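Local atomic coordinates of cell division control protein Cdc48 (Mycobacterium smegmatis, PDB entry 5E7P), a protein that binds ADP and probably hydrolyses ATP as an AAA-type ATPase. Residues Pro409-Asp414 with Asp451-His456. Residues are numbered along the deposited sequence; the frame is centred on the assembly and turned at random.
Sequences PSEDLD and DPVLRH
Leu454 is gripped through both its backbone polar atoms: its N donates to Pro409 O (3.0 Å) and its O accepts from Glu411 N (2.8 Å). The two bonds flank Ser410, making a single parallel beta bridge between segments that run 10° apart. Further along, the imidazole of His456 reaches back to the other backbone, ND1 donating to Leu413 O at 2.8 Å. That oxygen sits at the ring edge, near its plane, and the reach depends on CG lying anti to the backbone N (chi1 175°). His456 N adds a weak bond to Asp412 O, while Asp414 OD2 lies above one ring face, offset toward the rim.

Glu411 and Arg455 lie side by side, pointing the same way; their salt bridge is long, with OE1 3.9 Å from NH2 and well out of the guanidinium plane, so no N-H points at it and the attraction is probably a loose one between charges. Val453 crosses the Glu411 chain at about a right angle, its CG2 3.6 Å from Glu411 CG. Leu413 CD2 packs against Leu454 CB at 4.1 Å, and both leucines also touch Leu405. Pro452 packs against helix 160-169 and helix 427-448.

Asp414 and Arg455 occupy the N-cap positions of helices 415-420 and 456-462. Short parallel pairing of the loops leading into two helices suits the helical lid subdomain of an AAA module, here probably that of the first, with the Leu454 side chain about 13 Å from a bound ADP.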
ATOM      1  N   PRO A 409      -5.287  29.401   4.300  1.00 61.83           N
ATOM      2  CA  PRO A 409      -5.312  30.189   5.540  1.00 65.15           C
ATOM      3  C   PRO A 409      -5.205  29.315   6.786  1.00 66.30           C
ATOM      4  O   PRO A 409      -6.045  28.441   7.000  1.00 65.19           O
ATOM      5  CB  PRO A 409      -6.680  30.886   5.490  1.00 66.41           C
ATOM      6  CG  PRO A 409      -7.490  30.094   4.519  1.00 65.26           C
ATOM      7  CD  PRO A 409      -6.512  29.589   3.505  1.00 62.91           C
ATOM      8  N   SER A 410      -4.179  29.556   7.597  1.00 69.25           N
ATOM      9  CA  SER A 410      -3.923  28.724   8.768  1.00 71.89           C
ATOM     10  C   SER A 410      -3.266  29.493   9.913  1.00 76.66           C
ATOM     11  O   SER A 410      -2.839  30.636   9.744  1.00 78.46           O
ATOM     12  CB  SER A 410      -3.059  27.524   8.379  1.00 69.46           C
ATOM     13  OG  SER A 410      -1.815  27.944   7.844  1.00 69.44           O
ATOM     14  N   GLU A 411      -3.189  28.853  11.079  1.00 78.92           N
ATOM     15  CA  GLU A 411      -2.568  29.452  12.259  1.00 83.15           C
ATOM     16  C   GLU A 411      -1.358  28.648  12.728  1.00 81.77           C
ATOM     17  O   GLU A 411      -0.353  28.552  12.024  1.00 82.40           O
ATOM     18  CB  GLU A 411      -3.582  29.573  13.398  1.00 87.90           C
ATOM     19  CG  GLU A 411      -4.624  30.659  13.200  1.00 93.18           C
ATOM     20  CD  GLU A 411      -5.724  30.610  14.244  1.00 96.60           C
ATOM     21  OE1 GLU A 411      -5.645  29.759  15.156  1.00 96.27           O
ATOM     22  OE2 GLU A 411      -6.671  31.420  14.149  1.00 99.53           O
ATOM     23  N   ASP A 412      -1.464  28.077  13.925  1.00 79.72           N
ATOM     24  CA  ASP A 412      -0.382  27.285  14.501  1.00 76.94           C
ATOM     25  C   ASP A 412      -0.584  25.808  14.187  1.00 71.14           C
ATOM     26  O   ASP A 412      -1.110  25.060  15.009  1.00 71.35           O
ATOM     27  CB  ASP A 412      -0.318  27.488  16.016  1.00 80.35           C
ATOM     28  CG  ASP A 412      -0.207  28.950  16.408  1.00 85.44           C
ATOM     29  OD1 ASP A 412      -1.258  29.609  16.552  1.00 88.05           O
ATOM     30  OD2 ASP A 412       0.931  29.439  16.578  1.00 86.66           O
ATOM     31  N   LEU A 413      -0.154  25.393  13.001  1.00 65.25           N
ATOM     32  CA  LEU A 413      -0.421  24.040  12.523  1.00 59.44           C
ATOM     33  C   LEU A 413       0.429  22.964  13.194  1.00 56.02           C
ATOM     34  O   LEU A 413      -0.040  21.841  13.387  1.00 57.56           O
ATOM     35  CB  LEU A 413      -0.254  23.964  11.005  1.00 57.27           C
ATOM     36  CG  LEU A 413      -1.214  24.827  10.188  1.00 57.48           C
ATOM     37  CD1 LEU A 413      -0.931  24.664   8.708  1.00 56.22           C
ATOM     38  CD2 LEU A 413      -2.654  24.463  10.508  1.00 57.78           C
ATOM     39  N   ASP A 414       1.667  23.309  13.544  1.00 51.05           N
ATOM     40  CA  ASP A 414       2.610  22.354  14.128  1.00 46.90           C
ATOM     41  C   ASP A 414       2.753  21.127  13.222  1.00 43.98           C
ATOM     42  O   ASP A 414       2.472  19.998  13.624  1.00 42.45           O
ATOM     43  CB  ASP A 414       2.174  21.960  15.547  1.00 46.90           C
ATOM     44  CG  ASP A 414       3.227  21.145  16.285  1.00 48.94           C
ATOM     45  OD1 ASP A 414       4.376  21.060  15.802  1.00 51.24           O
ATOM     46  OD2 ASP A 414       2.904  20.593  17.357  1.00 48.57           O
ATOM     47  N   ASP A 451     -14.460  33.701   9.349  1.00107.93           N
ATOM     48  CA  ASP A 451     -13.897  33.055   8.171  1.00100.71           C
ATOM     49  C   ASP A 451     -12.996  31.900   8.602  1.00 92.35           C
ATOM     50  O   ASP A 451     -12.213  32.040   9.540  1.00 91.14           O
ATOM     51  CB  ASP A 451     -13.120  34.065   7.326  1.00101.51           C
ATOM     52  CG  ASP A 451     -12.489  35.161   8.161  1.00103.42           C
ATOM     53  OD1 ASP A 451     -13.128  35.608   9.138  1.00105.03           O
ATOM     54  OD2 ASP A 451     -11.355  35.575   7.841  1.00103.42           O
ATOM     55  N   PRO A 452     -13.109  30.754   7.915  1.00 86.46           N
ATOM     56  CA  PRO A 452     -12.417  29.519   8.302  1.00 80.55           C
ATOM     57  C   PRO A 452     -10.897  29.643   8.264  1.00 75.80           C
ATOM     58  O   PRO A 452     -10.334  30.123   7.282  1.00 75.34           O
ATOM     59  CB  PRO A 452     -12.886  28.510   7.250  1.00 79.54           C
ATOM     60  CG  PRO A 452     -13.273  29.342   6.076  1.00 82.19           C
ATOM     61  CD  PRO A 452     -13.859  30.592   6.657  1.00 86.11           C
ATOM     62  N   VAL A 453     -10.245  29.208   9.336  1.00 73.05           N
ATOM     63  CA  VAL A 453      -8.788  29.228   9.403  1.00 70.55           C
ATOM     64  C   VAL A 453      -8.246  27.958  10.065  1.00 65.68           C
ATOM     65  O   VAL A 453      -8.547  27.667  11.224  1.00 66.60           O
ATOM     66  CB  VAL A 453      -8.268  30.496  10.120  1.00 73.31           C
ATOM     67  CG1 VAL A 453      -9.031  30.743  11.419  1.00 75.89           C
ATOM     68  CG2 VAL A 453      -6.772  30.394  10.367  1.00 70.94           C
ATOM     69  N   LEU A 454      -7.453  27.202   9.311  1.00 60.19           N
ATOM     70  CA  LEU A 454      -6.947  25.910   9.768  1.00 55.12           C
ATOM     71  C   LEU A 454      -6.041  26.006  10.992  1.00 55.41           C
ATOM     72  O   LEU A 454      -5.113  26.811  11.034  1.00 57.04           O
ATOM     73  CB  LEU A 454      -6.203  25.194   8.638  1.00 50.99           C
ATOM     74  CG  LEU A 454      -6.933  24.039   7.953  1.00 49.46           C
ATOM     75  CD1 LEU A 454      -8.089  24.559   7.114  1.00 52.03           C
ATOM     76  CD2 LEU A 454      -5.970  23.219   7.107  1.00 46.52           C
ATOM     77  N   ARG A 455      -6.317  25.169  11.985  1.00 55.27           N
ATOM     78  CA  ARG A 455      -5.471  25.074  13.166  1.00 56.50           C
ATOM     79  C   ARG A 455      -4.994  23.637  13.351  1.00 53.51           C
ATOM     80  O   ARG A 455      -5.413  22.743  12.618  1.00 53.32           O
ATOM     81  CB  ARG A 455      -6.218  25.565  14.405  1.00 60.79           C
ATOM     82  CG  ARG A 455      -7.557  24.889  14.628  1.00 63.89           C
ATOM     83  CD  ARG A 455      -8.339  25.571  15.738  1.00 68.52           C
ATOM     84  NE  ARG A 455      -8.557  26.989  15.457  1.00 72.24           N
ATOM     85  CZ  ARG A 455      -9.324  27.786  16.193  1.00 75.47           C
ATOM     86  NH1 ARG A 455      -9.956  27.306  17.256  1.00 75.91           N
ATOM     87  NH2 ARG A 455      -9.462  29.063  15.862  1.00 77.90           N
ATOM     88  N   HIS A 456      -4.116  23.424  14.325  1.00 51.99           N
ATOM     89  CA  HIS A 456      -3.550  22.102  14.578  1.00 48.91           C
ATOM     90  C   HIS A 456      -4.617  21.087  14.967  1.00 50.70           C
ATOM     91  O   HIS A 456      -4.509  19.904  14.640  1.00 51.35           O
ATOM     92  CB  HIS A 456      -2.487  22.173  15.673  1.00 46.70           C
ATOM     93  CG  HIS A 456      -1.947  20.837  16.072  1.00 45.81           C
ATOM     94  ND1 HIS A 456      -1.067  20.125  15.287  1.00 44.01           N
ATOM     95  CD2 HIS A 456      -2.173  20.076  17.169  1.00 47.09           C
ATOM     96  CE1 HIS A 456      -0.766  18.987  15.885  1.00 44.07           C
ATOM     97  NE2 HIS A 456      -1.425  18.931  17.030  1.00 45.93           N
TER